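Local coordinates for protein phosphopantetheine adenylyltransferase (Archaeoglobus fulgidus, PDB 3DO8) that probably transfers an adenylyl group reversibly from ATP to 4'-phosphopantetheine, yielding dephospho-CoA and pyrophosphate in coenzyme A biosynthesis, at residues L19-V22 and A23-G27; R54-N57 and V58-Y61; V91-P94 and E95-E98; N104-R107 and E108-G111. All coordinates share one frame; numbering follows the deposited sequence.

Contact 1 (L19-V22 and A23-G27); sequences LIDV and AIKLG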
loop_
_atom_site.group_PDB
_atom_site.type_symbol
_atom_site.label_atom_id
_atom_site.label_comp_id
_atom_site.label_asym_id
_atom_site.label_seq_id
_atom_site.Cartn_x
_atom_site.Cartn_y
_atom_site.Cartn_z
ATOM N N LEU A 19 -1.447 1.196 -8.576
ATOM C CA LEU A 19 -1.573 -0.143 -8.008
ATOM C C LEU A 19 -0.379 -1.014 -8.423
ATOM O O LEU A 19 0.191 -1.757 -7.616
ATOM C CB LEU A 19 -2.853 -0.815 -8.492
ATOM C CG LEU A 19 -4.204 -0.259 -8.084
ATOM C CD1 LEU A 19 -5.333 -1.279 -8.412
ATOM C CD2 LEU A 19 -4.192 0.121 -6.620
ATOM N N ILE A 20 -0.063 -0.963 -9.709
ATOM C CA ILE A 20 1.012 -1.767 -10.261
ATOM C C ILE A 20 2.344 -1.369 -9.620
ATOM O O ILE A 20 3.176 -2.247 -9.281
ATOM C CB ILE A 20 1.068 -1.644 -11.820
ATOM C CG1 ILE A 20 -0.111 -2.392 -12.436
ATOM C CG2 ILE A 20 2.382 -2.173 -12.396
ATOM C CD1 ILE A 20 -0.436 -2.040 -13.884
ATOM N N ASP A 21 2.566 -0.058 -9.437
ATOM C CA ASP A 21 3.834 0.412 -8.847
ATOM C C ASP A 21 3.967 -0.145 -7.431
ATOM O O ASP A 21 5.011 -0.617 -7.028
ATOM C CB ASP A 21 3.880 1.938 -8.780
ATOM C CG ASP A 21 5.262 2.463 -8.430
ATOM O OD1 ASP A 21 6.210 2.165 -9.198
ATOM O OD2 ASP A 21 5.392 3.183 -7.386
ATOM N N VAL A 22 2.905 -0.023 -6.656
ATOM C CA VAL A 22 2.938 -0.497 -5.263
ATOM C C VAL A 22 3.183 -2.022 -5.268
ATOM O O VAL A 22 4.023 -2.521 -4.542
ATOM C CB VAL A 22 1.640 -0.105 -4.475
ATOM C CG1 VAL A 22 1.542 -0.867 -3.158
ATOM C CG2 VAL A 22 1.556 1.411 -4.291
ATOM N N ALA A 23 2.468 -2.757 -6.108
ATOM C CA ALA A 23 2.596 -4.214 -6.132
ATOM C C ALA A 23 4.024 -4.630 -6.483
ATOM O O ALA A 23 4.567 -5.542 -5.872
ATOM C CB ALA A 23 1.603 -4.845 -7.097
ATOM N N ILE A 24 4.635 -3.976 -7.478
ATOM C CA ILE A 24 5.981 -4.325 -7.896
ATOM C C ILE A 24 7.033 -3.938 -6.869
ATOM O O ILE A 24 8.006 -4.673 -6.661
ATOM C CB ILE A 24 6.307 -3.766 -9.304
ATOM C CG1 ILE A 24 5.396 -4.465 -10.327
ATOM C CG2 ILE A 24 7.762 -3.965 -9.619
ATOM C CD1 ILE A 24 5.488 -3.971 -11.783
ATOM N N LYS A 25 6.853 -2.797 -6.225
ATOM C CA LYS A 25 7.742 -2.410 -5.155
ATOM C C LYS A 25 7.661 -3.418 -4.008
ATOM O O LYS A 25 8.689 -3.763 -3.405
ATOM C CB LYS A 25 7.489 -0.956 -4.729
ATOM C CG LYS A 25 8.038 0.030 -5.774
ATOM C CD LYS A 25 7.660 1.469 -5.563
ATOM C CE LYS A 25 8.415 2.346 -6.574
ATOM N NZ LYS A 25 7.870 3.719 -6.664
ATOM N N LEU A 26 6.472 -3.945 -3.729
ATOM C CA LEU A 26 6.321 -4.921 -2.656
ATOM C C LEU A 26 6.867 -6.281 -3.024
ATOM O O LEU A 26 7.444 -6.952 -2.161
ATOM C CB LEU A 26 4.844 -5.092 -2.242
ATOM C CG LEU A 26 4.221 -3.917 -1.503
ATOM C CD1 LEU A 26 2.702 -4.163 -1.285
ATOM C CD2 LEU A 26 4.937 -3.629 -0.179
ATOM N N GLY A 27 6.625 -6.721 -4.265
ATOM C CA GLY A 27 6.833 -8.118 -4.661
ATOM C C GLY A 27 7.911 -8.398 -5.682
ATOM O O GLY A 27 8.301 -9.553 -5.868
#
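Lys25 reaches back over Asp21, one turn earlier on helix 14-27, in a classic i, i+4 ion pair. At the root of the lysine, CB and CG lie over the peptide oxygen, with Lys25 CG 3.3 Å from Asp21 O, while the backbone N of Lys25 gives its helical hydrogen bond to that same oxygen. Lys25 CD moves on to the carboxylate, 3.4 Å from Asp21 OD2. CE lies beside both carboxylate oxygens, and Lys25 NZ closes a salt bridge of 2.6 Å with Asp21 OD2 on its syn lone pair. The aspartate meets it because its CG stands opposite the backbone N (chi1 -169°), beside the carbonyl carbon. Asp21 OD1 is hydrogen-bonded to Tyr66 OH, OD2 is hydrogen-bonded to Tyr89 OH of the second subunit, and Lys25 NZ also hydrogen-bonds to Lys137 O. On other sides of the helix, Ile20 CG2 touches Ile24 CD1 at 3.6 Å, the two facing Val62 and Tyr66 of helix 51-66. Val22 CG1 and Leu26 CD1 run alongside each other at 4.0 Å against Val118. Without the amine, as with an alanine here, the Asp21 carboxylate would probably lose its close cation, and Lys137 O this donor. Within this beta-alpha-beta unit, then, the buried carboxylate is likely to be kept ionised by its close ammonium group and the polar groups around it.

Contact 2 (R54-N57 and V58-Y61); sequences RAEN and VKRY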
loop_
_atom_site.group_PDB
_atom_site.type_symbol
_atom_site.label_atom_id
_atom_site.label_comp_id
_atom_site.label_asym_id
_atom_site.label_seq_id
_atom_site.Cartn_x
_atom_site.Cartn_y
_atom_site.Cartn_z
ATOM N N ARG A 54 -6.318 -6.723 -23.262
ATOM C CA ARG A 54 -6.113 -6.137 -21.928
ATOM C C ARG A 54 -4.859 -6.713 -21.239
ATOM O O ARG A 54 -4.041 -5.974 -20.688
ATOM C CB ARG A 54 -7.374 -6.288 -21.067
ATOM C CG ARG A 54 -8.538 -5.482 -21.636
ATOM C CD ARG A 54 -9.816 -5.599 -20.826
ATOM N NE ARG A 54 -10.481 -6.879 -20.985
ATOM C CZ ARG A 54 -10.575 -7.827 -20.065
ATOM N NH1 ARG A 54 -10.007 -7.703 -18.873
ATOM N NH2 ARG A 54 -11.250 -8.930 -20.376
ATOM N N ALA A 55 -4.709 -8.025 -21.288
ATOM C CA ALA A 55 -3.514 -8.684 -20.738
ATOM C C ALA A 55 -2.244 -8.172 -21.416
ATOM O O ALA A 55 -1.271 -7.859 -20.739
ATOM C CB ALA A 55 -3.623 -10.218 -20.846
ATOM N N GLU A 56 -2.250 -8.063 -22.745
ATOM C CA GLU A 56 -1.063 -7.554 -23.457
ATOM C C GLU A 56 -0.776 -6.099 -23.134
ATOM O O GLU A 56 0.379 -5.694 -22.999
ATOM C CB GLU A 56 -1.189 -7.763 -24.979
ATOM C CG GLU A 56 -0.982 -9.193 -25.434
ATOM C CD GLU A 56 0.391 -9.772 -25.022
ATOM O OE1 GLU A 56 1.438 -9.072 -25.171
ATOM O OE2 GLU A 56 0.413 -10.925 -24.545
ATOM N N ASN A 57 -1.831 -5.308 -22.965
ATOM C CA ASN A 57 -1.644 -3.916 -22.564
ATOM C C ASN A 57 -0.928 -3.812 -21.229
ATOM O O ASN A 57 -0.017 -2.995 -21.054
ATOM C CB ASN A 57 -2.963 -3.155 -22.531
ATOM C CG ASN A 57 -3.539 -2.921 -23.933
ATOM O OD1 ASN A 57 -2.821 -3.056 -24.950
ATOM N ND2 ASN A 57 -4.851 -2.581 -24.002
ATOM N N VAL A 58 -1.321 -4.663 -20.282
ATOM C CA VAL A 58 -0.675 -4.669 -18.959
ATOM C C VAL A 58 0.776 -5.143 -19.095
ATOM O O VAL A 58 1.698 -4.525 -18.569
ATOM C CB VAL A 58 -1.416 -5.551 -17.967
ATOM C CG1 VAL A 58 -0.606 -5.698 -16.637
ATOM C CG2 VAL A 58 -2.820 -4.971 -17.688
ATOM N N LYS A 59 0.970 -6.212 -19.839
ATOM C CA LYS A 59 2.315 -6.764 -20.036
ATOM C C LYS A 59 3.262 -5.745 -20.657
ATOM O O LYS A 59 4.400 -5.589 -20.180
ATOM C CB LYS A 59 2.268 -8.041 -20.870
ATOM C CG LYS A 59 1.770 -9.232 -20.078
ATOM C CD LYS A 59 2.024 -10.540 -20.834
ATOM C CE LYS A 59 1.152 -10.672 -21.994
ATOM N NZ LYS A 59 1.466 -11.964 -22.747
ATOM N N ARG A 60 2.795 -5.021 -21.682
ATOM C CA ARG A 60 3.668 -4.069 -22.362
ATOM C C ARG A 60 4.026 -2.900 -21.483
ATOM O O ARG A 60 5.140 -2.359 -21.543
ATOM C CB ARG A 60 3.040 -3.554 -23.639
ATOM C CG ARG A 60 2.977 -4.569 -24.711
ATOM C CD ARG A 60 2.704 -3.882 -26.055
ATOM N NE ARG A 60 2.316 -4.870 -27.057
ATOM C CZ ARG A 60 1.060 -5.150 -27.394
ATOM N NH1 ARG A 60 0.045 -4.517 -26.798
ATOM N NH2 ARG A 60 0.829 -6.084 -28.305
ATOM N N TYR A 61 3.045 -2.470 -20.695
ATOM C CA TYR A 61 3.243 -1.342 -19.756
ATOM C C TYR A 61 4.304 -1.713 -18.717
ATOM O O TYR A 61 5.264 -0.967 -18.465
ATOM C CB TYR A 61 1.922 -0.931 -19.081
ATOM C CG TYR A 61 2.190 0.044 -17.972
ATOM C CD1 TYR A 61 2.464 1.370 -18.253
ATOM C CD2 TYR A 61 2.244 -0.369 -16.637
ATOM C CE1 TYR A 61 2.778 2.248 -17.276
ATOM C CE2 TYR A 61 2.547 0.522 -15.614
ATOM C CZ TYR A 61 2.815 1.849 -15.951
ATOM O OH TYR A 61 3.152 2.796 -15.028
HETATM O O HOH W 1 -2.895 -5.242 -26.800
HETATM O O HOH W 2 -0.335 -2.031 -25.725
#
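Glu56 and Asn57 approach Arg60 from different directions on helix 51-66, an amphipathic helix of the Rossmann-like nucleotidyltransferase fold. Its inner side presents Ala55 to Ile72 of strand 71-75 and Val58 to Ile33 of strand 31-36, whereas Glu56, Asn57 and Arg60 lie on the outer side; Arg54 is buried, bound to Leu49 O and Asp38. The Arg60 side chain is extended from CG to NE, which carries the guanidinium back along the helix. Glu56 CB lies over one of its faces, 3.9 Å from Arg60 NH1. Asn57 comes in at the guanidinium edge, near its plane, but the amide and guanidinium planes are turned 50° apart and Asn57 OD1 stays 3.7 Å from Arg60 NH1. The Glu56 carboxylate bends away at chi2 (-58°) and crosses the Lys59 chain, itself bent at chi3. The two form an i, i+3 salt bridge in the model, although the position of Glu56 OE2 is doubtful and the length of that bond should carry little weight. Glu56 OE1 also lies well out of the guanidinium plane, so its relation to Arg60 is one of charge alone. Underneath, the backbone amides of Val58 to Tyr61 bond to the carbonyls of Arg54 to Asn57. Two waters fill in where the direct approach falls short: each donates to Asn57 OD1 and accepts from Arg60 NH1, the second at 2.7 Å from that nitrogen.

Contact 3 (V91-P94 and E95-E98); sequences VVSP and ETYE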
loop_
_atom_site.group_PDB
_atom_site.type_symbol
_atom_site.label_atom_id
_atom_site.label_comp_id
_atom_site.label_asym_id
_atom_site.label_seq_id
_atom_site.Cartn_x
_atom_site.Cartn_y
_atom_site.Cartn_z
ATOM N N VAL A 91 -2.915 -6.215 -3.050
ATOM C CA VAL A 91 -2.931 -4.796 -3.354
ATOM C C VAL A 91 -4.240 -4.490 -4.076
ATOM O O VAL A 91 -4.535 -5.105 -5.105
ATOM C CB VAL A 91 -1.731 -4.356 -4.234
ATOM C CG1 VAL A 91 -1.924 -2.869 -4.668
ATOM C CG2 VAL A 91 -0.440 -4.556 -3.453
ATOM N N VAL A 92 -5.001 -3.549 -3.511
ATOM C CA VAL A 92 -6.343 -3.224 -3.975
ATOM C C VAL A 92 -6.582 -1.718 -3.997
ATOM O O VAL A 92 -5.830 -0.964 -3.449
ATOM C CB VAL A 92 -7.431 -3.916 -3.095
ATOM C CG1 VAL A 92 -7.311 -5.413 -3.265
ATOM C CG2 VAL A 92 -7.330 -3.508 -1.658
ATOM N N SER A 93 -7.632 -1.318 -4.698
ATOM C CA SER A 93 -8.066 0.062 -4.772
ATOM C C SER A 93 -9.326 0.199 -3.940
ATOM O O SER A 93 -9.830 -0.785 -3.405
ATOM C CB SER A 93 -8.379 0.414 -6.211
ATOM O OG SER A 93 -9.580 -0.188 -6.613
ATOM N N PRO A 94 -9.857 1.419 -3.814
ATOM C CA PRO A 94 -11.134 1.541 -3.092
ATOM C C PRO A 94 -12.261 0.732 -3.711
ATOM O O PRO A 94 -13.139 0.265 -2.978
ATOM C CB PRO A 94 -11.421 3.055 -3.148
ATOM C CG PRO A 94 -10.045 3.678 -3.279
ATOM C CD PRO A 94 -9.292 2.735 -4.193
ATOM N N GLU A 95 -12.185 0.489 -5.015
ATOM C CA GLU A 95 -13.216 -0.246 -5.731
ATOM C C GLU A 95 -13.158 -1.744 -5.459
ATOM O O GLU A 95 -14.173 -2.459 -5.618
ATOM C CB GLU A 95 -13.088 -0.029 -7.244
ATOM C CG GLU A 95 -13.395 1.390 -7.696
ATOM C CD GLU A 95 -13.322 1.548 -9.213
ATOM O OE1 GLU A 95 -13.155 0.527 -9.938
ATOM O OE2 GLU A 95 -13.435 2.703 -9.695
ATOM N N THR A 96 -11.992 -2.217 -5.028
ATOM C CA THR A 96 -11.801 -3.665 -4.810
ATOM C C THR A 96 -11.518 -4.012 -3.327
ATOM O O THR A 96 -11.309 -5.176 -2.963
ATOM C CB THR A 96 -10.704 -4.219 -5.746
ATOM O OG1 THR A 96 -9.514 -3.435 -5.628
ATOM C CG2 THR A 96 -11.175 -4.172 -7.205
ATOM N N TYR A 97 -11.575 -3.013 -2.459
ATOM C CA TYR A 97 -11.266 -3.232 -1.041
ATOM C C TYR A 97 -12.310 -4.107 -0.321
ATOM O O TYR A 97 -11.960 -4.992 0.462
ATOM C CB TYR A 97 -11.093 -1.888 -0.345
ATOM C CG TYR A 97 -10.801 -1.960 1.129
ATOM C CD1 TYR A 97 -9.630 -2.509 1.622
ATOM C CD2 TYR A 97 -11.694 -1.466 2.042
ATOM C CE1 TYR A 97 -9.373 -2.577 2.975
ATOM C CE2 TYR A 97 -11.442 -1.522 3.394
ATOM C CZ TYR A 97 -10.274 -2.071 3.861
ATOM O OH TYR A 97 -10.034 -2.121 5.210
ATOM N N GLU A 98 -13.599 -3.886 -0.597
ATOM C CA GLU A 98 -14.609 -4.722 0.041
ATOM C C GLU A 98 -14.394 -6.187 -0.337
ATOM O O GLU A 98 -14.569 -7.087 0.507
ATOM C CB GLU A 98 -16.014 -4.248 -0.329
ATOM C CG GLU A 98 -16.374 -2.972 0.410
ATOM C CD GLU A 98 -17.636 -2.290 -0.132
ATOM O OE1 GLU A 98 -17.610 -1.823 -1.288
ATOM O OE2 GLU A 98 -18.632 -2.225 0.604
HETATM O O HOH W 3 -14.872 -1.904 -2.397
#
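Between Ser93 and Thr96 the chain leaves strand 89-92 through a type I beta turn, with Pro94 and Glu95 at its corners and Thr96 N donating to Ser93 O at 3.1 Å from above the carbonyl plane. The side chains tie the same turn together. Ser93 N gives a fairly straight hydrogen bond of 3.0 Å to Thr96 OG1; the threonine hydroxyl can face back across the turn because chi1 (52°) sets it between its own backbone N and carbonyl carbon. Ser93 OG in turn accepts a weak bond from Glu95 N, as in an ST turn. Thr96 OG1 also rests 3.3 Å from Val92 CB. One residue further, the Tyr97 ring meets Val92 CG2 at its edge, 4.1 Å from Tyr97 CD1, and makes a cation-pi contact with Lys119, while its OH is hydrogen-bonded to Asp121 of the second subunit. A water links Pro94 O to Glu98 N and Glu98 OE1, extending the polar network to the first turn of the helix. A turn closed in this way by backbone and hydroxyl groups takes the chain from strand to helix in the beta-alpha-beta unit formed by strand 89-92, helix 97-110 and strand 116-121 of this Rossmann-like fold.

Contact 4 (N104-R107 and E108-G111); sequences NQKR and EELG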
loop_
_atom_site.group_PDB
_atom_site.type_symbol
_atom_site.label_atom_id
_atom_site.label_comp_id
_atom_site.label_asym_id
_atom_site.label_seq_id
_atom_site.Cartn_x
_atom_site.Cartn_y
_atom_site.Cartn_z
ATOM N N ASN A 104 -10.409 -12.395 2.767
ATOM C CA ASN A 104 -9.851 -12.813 4.052
ATOM C C ASN A 104 -10.890 -13.532 4.913
ATOM O O ASN A 104 -10.556 -14.481 5.612
ATOM C CB ASN A 104 -9.228 -11.644 4.819
ATOM C CG ASN A 104 -7.782 -11.429 4.444
ATOM O OD1 ASN A 104 -7.135 -12.361 3.889
ATOM N ND2 ASN A 104 -7.240 -10.261 4.767
ATOM N N GLN A 105 -12.158 -13.120 4.811
ATOM C CA GLN A 105 -13.231 -13.782 5.587
ATOM C C GLN A 105 -13.340 -15.232 5.159
ATOM O O GLN A 105 -13.362 -16.155 6.009
ATOM C CB GLN A 105 -14.565 -13.072 5.411
ATOM C CG GLN A 105 -14.618 -11.773 6.137
ATOM C CD GLN A 105 -15.793 -10.904 5.753
ATOM O OE1 GLN A 105 -16.625 -11.277 4.916
ATOM N NE2 GLN A 105 -15.869 -9.726 6.368
ATOM N N LYS A 106 -13.332 -15.439 3.836
ATOM C CA LYS A 106 -13.423 -16.801 3.296
ATOM C C LYS A 106 -12.167 -17.617 3.569
ATOM O O LYS A 106 -12.248 -18.818 3.828
ATOM C CB LYS A 106 -13.739 -16.813 1.804
ATOM C CG LYS A 106 -15.123 -16.372 1.494
ATOM C CD LYS A 106 -16.095 -17.459 1.890
ATOM C CE LYS A 106 -17.479 -17.004 1.822
ATOM N NZ LYS A 106 -18.330 -18.077 2.413
ATOM N N ARG A 107 -11.005 -16.995 3.455
ATOM C CA ARG A 107 -9.782 -17.698 3.822
ATOM C C ARG A 107 -9.881 -18.178 5.270
ATOM O O ARG A 107 -9.547 -19.329 5.567
ATOM C CB ARG A 107 -8.553 -16.825 3.601
ATOM C CG ARG A 107 -8.208 -16.693 2.126
ATOM C CD ARG A 107 -7.008 -15.815 1.884
ATOM N NE ARG A 107 -5.755 -16.392 2.387
ATOM C CZ ARG A 107 -4.901 -17.155 1.705
ATOM N NH1 ARG A 107 -5.132 -17.492 0.450
ATOM N NH2 ARG A 107 -3.771 -17.572 2.286
ATOM N N GLU A 108 -10.347 -17.316 6.160
ATOM C CA GLU A 108 -10.453 -17.750 7.564
ATOM C C GLU A 108 -11.420 -18.925 7.693
ATOM O O GLU A 108 -11.155 -19.876 8.440
ATOM C CB GLU A 108 -10.839 -16.604 8.490
ATOM C CG GLU A 108 -10.812 -17.031 9.976
ATOM C CD GLU A 108 -10.909 -15.851 10.942
ATOM O OE1 GLU A 108 -11.232 -14.742 10.514
ATOM O OE2 GLU A 108 -10.671 -16.061 12.163
ATOM N N GLU A 109 -12.533 -18.875 6.982
ATOM C CA GLU A 109 -13.505 -19.970 7.037
ATOM C C GLU A 109 -12.930 -21.291 6.516
ATOM O O GLU A 109 -13.304 -22.376 6.998
ATOM C CB GLU A 109 -14.765 -19.628 6.238
ATOM C CG GLU A 109 -15.573 -18.494 6.821
ATOM C CD GLU A 109 -16.796 -18.158 6.001
ATOM O OE1 GLU A 109 -17.208 -18.961 5.125
ATOM O OE2 GLU A 109 -17.381 -17.073 6.260
ATOM N N LEU A 110 -12.074 -21.207 5.503
ATOM C CA LEU A 110 -11.509 -22.378 4.849
ATOM C C LEU A 110 -10.296 -22.960 5.579
ATOM O O LEU A 110 -9.939 -24.132 5.359
ATOM C CB LEU A 110 -11.092 -22.033 3.425
ATOM C CG LEU A 110 -12.259 -21.715 2.481
ATOM C CD1 LEU A 110 -11.657 -21.171 1.182
ATOM C CD2 LEU A 110 -13.160 -22.940 2.265
ATOM N N GLY A 111 -9.690 -22.168 6.453
ATOM C CA GLY A 111 -8.499 -22.575 7.193
ATOM C C GLY A 111 -7.208 -22.171 6.522
ATOM O O GLY A 111 -6.200 -22.892 6.594
#
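Lys106 and Glu109 supply the ionic part of this contact, across a single turn near the end of helix 97-110. Lys106 NZ reaches Glu109 OE1 at 3.1 Å, on the syn side but 33° out of the carboxylate plane. A bend at chi2 (-73°) folds the lysine towards the glutamate, whose own chain is extended, and the two chains cross so that Lys106 CD also passes 3.7 Å from Glu109 OE1. With an alanine here in place of Lys106, Glu109 would probably lose its cation within this turn and a gap would be likely to open beside Tyr79 and Leu83. Leu110 CG packs against the backbone of the preceding turn, 3.2 Å from Lys106 O.

The backbone bonds change character along the segment. Glu108, Glu109 and Leu110 donate regularly to Asn104 O, Gln105 O and Lys106 O, but Gly111 N bonds only weakly to Arg107 O, at 3.0 Å. Arg107 NE donates to Arg113 O after the helix, while NH2 forms a salt bridge with Asp86 in the chain before it. Asn104 ND2 likewise binds Ile115 O. With a positive phi of 93°, at which a CB would collide with the preceding carbonyl oxygen, Gly111 is the C-prime residue of a Schellman motif: Lys112 N turns back to Arg107 O and Gly111 N, weakly, to Glu108 O, ending the helix before strand 116-121.

The four sites illustrate how local helix and turn contacts are distributed over one Rossmann-like domain. Contact 1 is the hub: it touches contact 2, centres 16 Å apart, through Ile20 CD1 and Tyr61 CD2 at 4.2 Å, and contact 3, centres 14 Å apart, where Leu19 CD2 lies 3.7 Å from Val92 O. Contacts 3 and 4 bracket helix 97-110, their centres 18 Å apart, while contacts 2 and 4 lie farthest from each other, about 31 Å between centres. Helix 14-27 starts in the HxGH signature of the superfamily, and contact 3 follows the C-terminal end of inner strand 89-92, the side where relatives bind nucleotide and where the site probably lies here too; contact 4 lies toward the periphery.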